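PDB 4WIA: archaeal flagellar ATP-binding protein FlaH from Methanocaldococcus jannaschii DSM 2661, which probably binds ATP and a magnesium ion as a component of the archaellum and may take a regulatory part in assembling this archaeal flagellum. Local coordinates for residues A[113-116]-A[117-120]; A[146-149]-A[150-154]. One frame throughout, in Å; residues are numbered along the deposited sequence.

Interaction 1: residues A[113-116]-A[117-120]; sequences METR and AFYE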
# COMPACT_ATOMS: atom_id res chain seq x y z
N MSE A 113 -14.12 27.18 10.52
CA MSE A 113 -14.77 26.41 11.58
C MSE A 113 -16.05 25.78 11.10
O MSE A 113 -16.50 24.79 11.67
CB MSE A 113 -14.98 27.22 12.84
CG MSE A 113 -13.65 27.79 13.32
SE MSE A 113 -13.80 28.91 14.93
CE MSE A 113 -15.23 27.85 15.80
N GLU A 114 -16.64 26.33 10.05
CA GLU A 114 -18.00 25.97 9.65
C GLU A 114 -18.11 25.09 8.42
O GLU A 114 -19.16 24.52 8.16
CB GLU A 114 -18.78 27.23 9.37
CG GLU A 114 -19.05 28.08 10.58
CD GLU A 114 -19.94 29.26 10.25
OE1 GLU A 114 -20.10 29.64 9.07
OE2 GLU A 114 -20.42 29.86 11.20
N THR A 115 -17.06 24.95 7.65
CA THR A 115 -17.21 24.14 6.46
C THR A 115 -17.05 22.63 6.76
O THR A 115 -15.93 22.12 6.93
CB THR A 115 -16.23 24.58 5.38
OG1 THR A 115 -16.22 26.00 5.31
CG2 THR A 115 -16.62 24.03 4.03
N ARG A 116 -18.17 21.91 6.77
CA ARG A 116 -18.21 20.49 7.14
C ARG A 116 -17.30 19.66 6.31
O ARG A 116 -16.72 18.69 6.80
CB ARG A 116 -19.60 19.90 6.90
CG ARG A 116 -20.74 20.57 7.62
CD ARG A 116 -22.04 20.06 7.02
NE ARG A 116 -23.13 19.95 7.95
CZ ARG A 116 -24.39 19.63 7.60
NH1 ARG A 116 -24.69 19.37 6.31
NH2 ARG A 116 -25.35 19.60 8.54
N ALA A 117 -17.25 20.00 5.03
CA ALA A 117 -16.59 19.15 4.05
C ALA A 117 -15.12 18.89 4.42
O ALA A 117 -14.66 17.80 4.24
CB ALA A 117 -16.68 19.75 2.66
N PHE A 118 -14.45 19.89 5.01
CA PHE A 118 -13.08 19.78 5.33
C PHE A 118 -12.87 18.61 6.27
O PHE A 118 -11.87 17.87 6.13
CB PHE A 118 -12.51 21.04 6.03
CG PHE A 118 -12.55 22.30 5.23
CD1 PHE A 118 -12.86 22.31 3.88
CD2 PHE A 118 -12.24 23.50 5.85
CE1 PHE A 118 -12.88 23.51 3.18
CE2 PHE A 118 -12.30 24.70 5.17
CZ PHE A 118 -12.62 24.69 3.82
N TYR A 119 -13.79 18.46 7.23
CA TYR A 119 -13.58 17.59 8.40
C TYR A 119 -14.12 16.19 8.20
O TYR A 119 -13.94 15.31 9.04
CB TYR A 119 -14.14 18.24 9.69
CG TYR A 119 -13.57 19.60 9.84
CD1 TYR A 119 -12.24 19.76 10.20
CD2 TYR A 119 -14.31 20.74 9.49
CE1 TYR A 119 -11.65 21.02 10.25
CE2 TYR A 119 -13.74 21.99 9.55
CZ TYR A 119 -12.38 22.11 9.90
OH TYR A 119 -11.78 23.34 9.95
N GLU A 120 -14.62 15.91 7.01
CA GLU A 120 -14.91 14.51 6.69
C GLU A 120 -13.63 13.72 6.42
O GLU A 120 -13.64 12.53 6.46
CB GLU A 120 -15.82 14.39 5.46
CG GLU A 120 -17.10 15.23 5.49
CD GLU A 120 -17.83 15.13 4.16
OE1 GLU A 120 -19.00 14.73 4.15
OE2 GLU A 120 -17.21 15.40 3.11

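Interaction 2: residues A[146-149]-A[150-154]; sequences MAFF and KRITA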
# COMPACT_ATOMS: atom_id res chain seq x y z
N MSE A 146 -8.53 27.45 18.55
CA MSE A 146 -7.80 26.33 19.17
C MSE A 146 -8.77 25.36 19.78
O MSE A 146 -8.65 24.17 19.64
CB MSE A 146 -6.75 26.76 20.20
CG MSE A 146 -5.57 27.55 19.61
SE MSE A 146 -4.57 26.74 18.13
CE MSE A 146 -5.56 25.04 18.15
N ALA A 147 -9.76 25.89 20.48
CA ALA A 147 -10.78 25.05 21.12
C ALA A 147 -11.52 24.23 20.08
O ALA A 147 -11.84 23.08 20.32
CB ALA A 147 -11.74 25.92 21.93
N PHE A 148 -11.80 24.85 18.94
CA PHE A 148 -12.46 24.15 17.87
C PHE A 148 -11.60 23.02 17.31
O PHE A 148 -12.07 21.89 17.10
CB PHE A 148 -12.81 25.15 16.76
CG PHE A 148 -13.19 24.46 15.48
CD1 PHE A 148 -14.46 23.92 15.34
CD2 PHE A 148 -12.25 24.24 14.49
CE1 PHE A 148 -14.82 23.25 14.21
CE2 PHE A 148 -12.61 23.57 13.33
CZ PHE A 148 -13.90 23.07 13.18
N PHE A 149 -10.35 23.33 17.00
CA PHE A 149 -9.38 22.27 16.56
C PHE A 149 -9.27 21.11 17.56
O PHE A 149 -9.25 19.94 17.16
CB PHE A 149 -7.99 22.84 16.29
CG PHE A 149 -7.87 23.63 15.02
CD1 PHE A 149 -8.82 23.58 14.03
CD2 PHE A 149 -6.78 24.46 14.85
CE1 PHE A 149 -8.69 24.33 12.90
CE2 PHE A 149 -6.62 25.20 13.70
CZ PHE A 149 -7.57 25.12 12.71
N LYS A 150 -9.21 21.44 18.84
CA LYS A 150 -9.20 20.41 19.90
C LYS A 150 -10.43 19.48 19.89
O LYS A 150 -10.33 18.30 20.17
CB LYS A 150 -9.04 21.06 21.29
CG LYS A 150 -7.62 21.54 21.55
CD LYS A 150 -6.55 20.50 21.21
CE LYS A 150 -5.20 21.18 21.46
NZ LYS A 150 -4.09 20.34 21.93
N ARG A 151 -11.56 20.05 19.54
CA ARG A 151 -12.81 19.36 19.40
C ARG A 151 -12.73 18.40 18.21
O ARG A 151 -13.09 17.23 18.31
CB ARG A 151 -13.89 20.46 19.18
CG ARG A 151 -15.11 20.41 20.06
CD ARG A 151 -15.48 21.82 20.60
NE ARG A 151 -15.86 22.79 19.55
CZ ARG A 151 -15.73 24.13 19.61
NH1 ARG A 151 -16.08 24.87 18.56
NH2 ARG A 151 -15.24 24.73 20.71
N ILE A 152 -12.14 18.84 17.11
CA ILE A 152 -11.97 17.95 15.96
C ILE A 152 -10.90 16.85 16.20
O ILE A 152 -11.11 15.68 15.85
CB ILE A 152 -11.62 18.74 14.71
CG1 ILE A 152 -12.69 19.77 14.39
CG2 ILE A 152 -11.37 17.83 13.54
CD1 ILE A 152 -14.00 19.21 13.88
N THR A 153 -9.76 17.21 16.77
CA THR A 153 -8.71 16.18 17.05
C THR A 153 -9.18 15.20 18.08
O THR A 153 -8.77 14.04 18.06
CB THR A 153 -7.35 16.77 17.46
OG1 THR A 153 -7.48 17.67 18.57
CG2 THR A 153 -6.77 17.55 16.32
N ALA A 154 -10.10 15.62 18.95
CA ALA A 154 -10.71 14.67 19.88
C ALA A 154 -11.47 13.57 19.16
O ALA A 154 -11.72 12.51 19.73
CB ALA A 154 -11.64 15.40 20.86

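Interaction 1: residues A[113-116]-A[117-120]
Met113, a selenomethionine, brings its carbonyl O to 4.5 Å from CE2 of the Tyr119 ring, while its side chain turns to helix 142-153. Thr115 does the closer work. Its CB sits over the middle of one face of the Phe118 ring, 3.9 Å from the centroid, a CH-pi contact only 10° off the ring normal. The methyl CG2 lies beside it, over the same face and 3.9 Å from Phe118 CE1. With OG1 anti to the carbonyl carbon (chi1 -44°), the hydroxyl turns back to bond the O of Lys111. Replacing Phe118 by an alanine would strip the ring from beneath Thr115, and CB and CG2 would probably lose the face they cover. Thr115 is the first residue to leave helical geometry after helix 108-114, and the short, weakly bonded helix 116-119 follows at once, leading to strand 123-127 of the P-loop NTPase sheet. Thr115 O accepts a weak bond from Phe118 N and also lies 3.3 Å from Tyr119 CD2. The O of Arg116 takes Tyr119 N at 3.0 Å, with the donor 48° out of the carbonyl plane, and weakly Glu120 N. Outside this turn, Arg116 packs on Val232 of the second subunit.

Interaction 2: residues A[146-149]-A[150-154]
Phe148 is gripped by two residues from the next turn of its own helix. Ile152 comes over one face of the ring: CG1 stands 3.7 Å from Phe148 CZ, offset toward the rim, in a CH-pi contact 25° off the ring normal. Arg151 arrives instead at the ring edge, where NH1 lies near the ring plane, 3.7 Å from Phe148 CD1. Ring and guanidinium planes are 80° apart, nearly perpendicular, and the guanidinium lays one face against the backbone, with CZ 3.7 Å from Phe148 CA. Bends at chi2 and chi3 fold the arginine chain back in this way, bringing NH2 to 3.9 Å from the CB of Ala147. Phe148 CG is anti to the backbone N (chi1 166°), and Phe149 CE1 comes to the edge of the Phe148 ring, in its plane.

Behind these contacts stand the i to i+4 bonds of the alpha helix. Lys150 N reaches Met146 O at 2.9 Å and Thr153 N reaches Phe149 O at 2.8 Å, both nearly straight. Ile152 N bonds Phe148 O, and Arg151 N is shared between Ala147 O and, weakly, Phe148 O. Lys150 CG lies 3.4 Å from Met146 O, the chain bending at chi2, before NZ departs to bond the O of Ser179.

Helix 142-153 lies against the central sheet: Phe149 packs on Ile159 and Cys161 of strand 158-163 and on Leu29 of strand 29-33, and its ring meets that of Phe126. On helix 108-114, Met113 receives Phe148 and Arg151.

Overall arrangement
Interaction 2 is the more buried of the two, a regular stretch of helix 142-153, while interaction 1 is a partly exposed junction where helix 108-114 gives way to helix 116-119 and a second subunit comes close. Mostly i to i+4 bonds run through 146-154; at 113-120 two of the three bonds across the segments are weak. Both place an aliphatic group over a phenylalanine face, but interaction 2 adds an arginine at a ring edge. Their centres are 12 Å apart and they touch directly: Met113 O lies 3.4 Å from Phe148 CE1, the rings of Tyr119 and Phe148 meet edge-to-face, and Tyr119 CD1 packs 3.9 Å from Ile152 CG2.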